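Long-range contacts in alpha-L-rhamnosidase (Streptomyces avermitilis, PDB 3W5M), which hydrolyses terminal non-reducing alpha-L-rhamnose residues, releasing L-rhamnose from citrus flavonoids and from the arabinogalactan-protein gum arabic: residues A[511-516]-A[549-554]; A[521-526]-A[577-582]. One frame throughout, in Å; residues are numbered along the deposited sequence. Where two conformers were deposited one is given.

Contact 1 of 2, residues A[511-516]-A[549-554]; sequences VRLRVS and DTYTLK
V515 and L553 meet tip to tip, with CG1 of V515 3.9 Å from CD1 of L553, and this pair is the apolar heart of a contact with no direct hydrogen bond across it. Both methyls of V515 are used. CG2 lies 4.1 Å from CD2 of L553, while CG1, placed between the backbone N and the carbonyl carbon (chi1 59°), also reaches the Y551 ring, 4.0 Å from CE2. L553 CD2 in turn packs 3.9 Å from S516 C, a backbone carbonyl carbon. Replacing L553 with an alanine removes both tip methyls, which is likely to leave a gap facing V515 and to strip S516 C of its neighbour. Further along, L513 crosses Y551 at a slant, its CD2 4.2 Å from Y551 CB. With CG anti to the backbone N (chi1 177°), Y551 lays its ring obliquely against L513 CD2 and V515 CG1.

The arrangement is the facing of two layers in a beta sandwich, within the concanavalin-like domain of the rhamnosidase: inward residues of strand 510-515 meet those of strand 548-552 across the interior, and the CA atoms of L513 and Y551 stand 8.9 Å apart, too far for backbone pairing. At the V511 end apolar packing gives way to a water, which accepts from V511 N at 2.9 Å and donates to D549 OD2 at 2.6 Å. That carboxylate is fixed by outer partners, H568 NE2 on OD2 and the backbone N of E437 on OD1. The OH of Y551 bonds to E559, whose OE1 also receives the backbone N of K554, and the Y551 ring meets that of Y561.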
# COMPACT_ATOMS: atom_id res chain seq x y z
N VAL A 511 -4.23 -13.00 -9.43
CA VAL A 511 -5.22 -14.04 -9.68
C VAL A 511 -4.67 -15.44 -9.39
O VAL A 511 -3.48 -15.63 -9.23
CB VAL A 511 -5.79 -13.94 -11.11
CG1 VAL A 511 -6.13 -12.50 -11.43
CG2 VAL A 511 -4.85 -14.54 -12.14
N ARG A 512 -5.56 -16.40 -9.27
CA ARG A 512 -5.21 -17.80 -9.45
C ARG A 512 -5.72 -18.19 -10.83
O ARG A 512 -6.92 -17.96 -11.13
CB ARG A 512 -5.90 -18.66 -8.40
CG ARG A 512 -5.74 -20.16 -8.67
CD ARG A 512 -6.09 -21.01 -7.46
NE ARG A 512 -7.49 -20.86 -7.07
CZ ARG A 512 -7.89 -20.16 -6.01
NH1 ARG A 512 -7.01 -19.56 -5.22
NH2 ARG A 512 -9.18 -20.07 -5.75
N LEU A 513 -4.83 -18.75 -11.63
CA LEU A 513 -5.14 -19.25 -12.97
C LEU A 513 -5.18 -20.76 -12.89
O LEU A 513 -4.23 -21.37 -12.34
CB LEU A 513 -4.05 -18.81 -13.93
CG LEU A 513 -4.07 -19.33 -15.36
CD1 LEU A 513 -5.29 -18.81 -16.13
CD2 LEU A 513 -2.76 -19.00 -16.07
N ARG A 514 -6.28 -21.37 -13.38
CA ARG A 514 -6.33 -22.82 -13.61
C ARG A 514 -6.36 -23.05 -15.11
O ARG A 514 -7.12 -22.41 -15.84
CB ARG A 514 -7.56 -23.49 -12.98
CG ARG A 514 -7.83 -23.22 -11.51
CD ARG A 514 -6.72 -23.67 -10.57
NE ARG A 514 -6.42 -25.11 -10.65
CZ ARG A 514 -7.07 -26.06 -9.99
NH1 ARG A 514 -8.09 -25.74 -9.19
NH2 ARG A 514 -6.71 -27.33 -10.14
N VAL A 515 -5.49 -23.93 -15.59
CA VAL A 515 -5.36 -24.16 -17.03
C VAL A 515 -4.82 -25.57 -17.29
O VAL A 515 -3.97 -26.07 -16.57
CB VAL A 515 -4.47 -23.08 -17.70
CG1 VAL A 515 -3.06 -23.06 -17.09
CG2 VAL A 515 -4.41 -23.26 -19.21
N SER A 516 -5.36 -26.22 -18.32
CA SER A 516 -4.84 -27.52 -18.76
C SER A 516 -4.44 -27.38 -20.20
O SER A 516 -5.16 -26.77 -20.99
CB SER A 516 -5.90 -28.61 -18.68
OG SER A 516 -6.49 -28.66 -17.40
N ASP A 549 1.06 -10.78 -16.10
CA ASP A 549 1.65 -12.03 -15.60
C ASP A 549 1.60 -13.06 -16.71
O ASP A 549 0.60 -13.15 -17.44
CB ASP A 549 0.91 -12.50 -14.34
CG ASP A 549 0.86 -11.41 -13.24
OD1 ASP A 549 1.84 -10.63 -13.13
OD2 ASP A 549 -0.12 -11.33 -12.47
N THR A 550 2.68 -13.84 -16.84
CA THR A 550 2.85 -14.74 -17.97
C THR A 550 3.13 -16.10 -17.36
O THR A 550 3.94 -16.21 -16.44
CB THR A 550 4.04 -14.27 -18.84
OG1 THR A 550 3.85 -12.90 -19.24
CG2 THR A 550 4.21 -15.14 -20.10
N TYR A 551 2.44 -17.14 -17.85
CA TYR A 551 2.63 -18.47 -17.31
C TYR A 551 2.82 -19.46 -18.45
O TYR A 551 2.00 -19.52 -19.34
CB TYR A 551 1.40 -18.91 -16.51
CG TYR A 551 1.47 -20.33 -15.97
CD1 TYR A 551 2.31 -20.65 -14.88
CD2 TYR A 551 0.72 -21.36 -16.53
CE1 TYR A 551 2.39 -21.94 -14.38
CE2 TYR A 551 0.78 -22.67 -16.03
CZ TYR A 551 1.61 -22.95 -14.95
OH TYR A 551 1.70 -24.23 -14.45
N THR A 552 3.90 -20.24 -18.40
CA THR A 552 4.18 -21.25 -19.42
C THR A 552 3.92 -22.62 -18.80
O THR A 552 4.44 -22.94 -17.75
CB THR A 552 5.62 -21.15 -19.94
OG1 THR A 552 5.81 -19.87 -20.52
CG2 THR A 552 5.90 -22.21 -21.03
N LEU A 553 3.09 -23.43 -19.45
CA LEU A 553 2.63 -24.70 -18.89
C LEU A 553 3.68 -25.80 -18.88
O LEU A 553 4.55 -25.83 -19.75
CB LEU A 553 1.43 -25.20 -19.70
CG LEU A 553 0.06 -24.63 -19.32
CD1 LEU A 553 -0.05 -23.15 -19.64
CD2 LEU A 553 -1.05 -25.41 -20.05
N LYS A 554 3.58 -26.69 -17.89
CA LYS A 554 4.42 -27.91 -17.84
C LYS A 554 3.71 -29.15 -18.44
O LYS A 554 4.31 -30.21 -18.53
CB LYS A 554 4.95 -28.19 -16.43
CG LYS A 554 3.87 -28.54 -15.40
CD LYS A 554 4.42 -28.71 -14.00
CE LYS A 554 3.31 -28.57 -12.99
NZ LYS A 554 3.82 -28.87 -11.63
O HOH W 1 -2.54 -11.76 -11.48

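Contact 2 of 2, residues A[521-526]-A[577-582]; sequences TTVRLR and GFPGKP
T521 CG2 lies 3.5 Å from the carbonyl O of G577, and V523 CG2 approaches the same oxygen at 3.9 Å, giving one backbone oxygen two methyl neighbours from the segment 521-526. The close side of the contact is here, where strand 522-528 meets the turn that follows strand 572-576. The CA atoms of V523 and G577 are 4.6 Å apart, and G577 CA comes within 3.6 Å of T522 O. A CB at G577 would come too close to that oxygen, and at phi 80° it would also press on the carbonyl O of the residue before.

Packing is slacker toward F578 and P579. With CG1 anti to the backbone N (chi1 -176°), V523 sends this methyl to the edge of the F578 ring, near its plane, at 4.5 Å from CD1; its CG2 stands 4.4 Å from P579 CD. One face of the ring is taken by P582 CB, 4.0 Å above its centre, so the loop folds back on its own aromatic residue, which also touches L513 and V515. Beyond P579 the chain swings away from the strand through G580 and K581, both exposed. On the strand, R524 is exposed too, and its side chain takes more than one position.

Backbone hydrogen bonds of R524 with T576 and R526 with E574 show where regular pairing runs, and it lapses once the chain reaches G577. This is the end of an antiparallel strand pair in a beta sandwich, where the chain leaves the sheet at a glycine of positive phi and enters a loop packed over the edge of the interior.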
# COMPACT_ATOMS: atom_id res chain seq x y z
N THR A 521 2.91 -24.18 -23.67
CA THR A 521 1.86 -23.18 -23.99
C THR A 521 2.06 -21.98 -23.06
O THR A 521 2.20 -22.17 -21.87
CB THR A 521 0.45 -23.76 -23.80
OG1 THR A 521 0.35 -25.03 -24.49
CG2 THR A 521 -0.61 -22.81 -24.33
N THR A 522 2.11 -20.78 -23.62
CA THR A 522 2.19 -19.54 -22.81
C THR A 522 0.89 -18.72 -22.70
O THR A 522 0.38 -18.22 -23.69
CB THR A 522 3.34 -18.67 -23.30
OG1 THR A 522 4.55 -19.44 -23.21
CG2 THR A 522 3.49 -17.37 -22.45
N VAL A 523 0.40 -18.56 -21.46
CA VAL A 523 -0.80 -17.76 -21.20
C VAL A 523 -0.35 -16.42 -20.65
O VAL A 523 0.48 -16.38 -19.76
CB VAL A 523 -1.74 -18.42 -20.19
CG1 VAL A 523 -3.02 -17.61 -20.03
CG2 VAL A 523 -2.08 -19.83 -20.65
N ARG A 524 -0.93 -15.37 -21.19
CA ARG A 524 -0.67 -14.01 -20.73
C ARG A 524 -1.91 -13.42 -20.07
O ARG A 524 -3.02 -13.59 -20.55
CB ARG A 524 -0.20 -13.14 -21.88
CG ARG A 524 1.26 -13.33 -22.20
CD ARG A 524 1.69 -12.59 -23.45
NE ARG A 524 2.85 -13.27 -24.01
CZ ARG A 524 2.77 -14.39 -24.73
NH1 ARG A 524 1.58 -14.94 -24.98
NH2 ARG A 524 3.87 -14.96 -25.20
N LEU A 525 -1.71 -12.74 -18.94
CA LEU A 525 -2.82 -12.15 -18.18
C LEU A 525 -2.50 -10.70 -18.01
O LEU A 525 -1.57 -10.36 -17.30
CB LEU A 525 -2.92 -12.76 -16.77
CG LEU A 525 -2.94 -14.29 -16.70
CD1 LEU A 525 -2.89 -14.77 -15.26
CD2 LEU A 525 -4.18 -14.82 -17.42
N ARG A 526 -3.30 -9.85 -18.64
CA ARG A 526 -3.21 -8.40 -18.43
C ARG A 526 -4.34 -7.95 -17.51
O ARG A 526 -5.41 -8.56 -17.46
CB ARG A 526 -3.21 -7.64 -19.75
CG ARG A 526 -1.95 -7.86 -20.59
CD ARG A 526 -1.73 -6.78 -21.63
NE ARG A 526 -2.87 -6.63 -22.53
CZ ARG A 526 -3.32 -5.47 -23.00
NH1 ARG A 526 -2.73 -4.33 -22.66
NH2 ARG A 526 -4.39 -5.45 -23.79
N GLY A 577 -3.64 -16.59 -25.27
CA GLY A 577 -2.86 -17.84 -25.28
C GLY A 577 -3.44 -19.02 -24.55
O GLY A 577 -2.79 -20.07 -24.46
N PHE A 578 -4.66 -18.86 -24.01
CA PHE A 578 -5.34 -19.93 -23.30
C PHE A 578 -5.62 -21.08 -24.29
O PHE A 578 -6.00 -20.82 -25.44
CB PHE A 578 -6.65 -19.43 -22.68
CG PHE A 578 -7.17 -20.27 -21.56
CD1 PHE A 578 -6.77 -20.02 -20.24
CD2 PHE A 578 -8.06 -21.33 -21.80
CE1 PHE A 578 -7.24 -20.79 -19.19
CE2 PHE A 578 -8.52 -22.10 -20.75
CZ PHE A 578 -8.12 -21.84 -19.45
N PRO A 579 -5.38 -22.32 -23.88
CA PRO A 579 -5.75 -23.41 -24.80
C PRO A 579 -7.24 -23.71 -24.69
O PRO A 579 -7.71 -24.23 -23.67
CB PRO A 579 -4.90 -24.59 -24.30
CG PRO A 579 -4.65 -24.31 -22.86
CD PRO A 579 -4.61 -22.81 -22.71
N GLY A 580 -8.00 -23.36 -25.72
CA GLY A 580 -9.44 -23.54 -25.66
C GLY A 580 -10.08 -22.29 -25.12
O GLY A 580 -9.59 -21.19 -25.34
N LYS A 581 -11.18 -22.45 -24.40
CA LYS A 581 -11.93 -21.29 -23.93
C LYS A 581 -11.90 -21.23 -22.41
O LYS A 581 -12.33 -22.18 -21.75
CB LYS A 581 -13.37 -21.32 -24.45
CG LYS A 581 -13.54 -20.94 -25.92
CD LYS A 581 -14.78 -21.62 -26.51
CE LYS A 581 -15.34 -20.88 -27.72
NZ LYS A 581 -14.46 -20.90 -28.92
N PRO A 582 -11.39 -20.12 -21.85
CA PRO A 582 -11.51 -20.01 -20.39
C PRO A 582 -12.96 -19.97 -19.93
O PRO A 582 -13.82 -19.46 -20.64
CB PRO A 582 -10.82 -18.68 -20.06
CG PRO A 582 -10.66 -17.95 -21.34
CD PRO A 582 -10.70 -18.97 -22.46

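Contact 1 is largely buried and contact 2 lies at the surface, yet their centres are only 8 Å apart in the same concanavalin-like domain. They share a sheet: strands 548-552 and 522-528 are antiparallel neighbours, joined by probable hydrogen bonds such as Y551 O to V523 N at 2.8 Å. Contact 1 looks from this sheet region across the interior, so branched and aromatic side chains do the work, with a water at one end. Contact 2 lies at the ends of the strands, where 572-576 runs out into a loop, and a backbone oxygen, a glycine and one proline take the place of facing side chains. The loop 577-582 also joins the two, since P579 packs on V515.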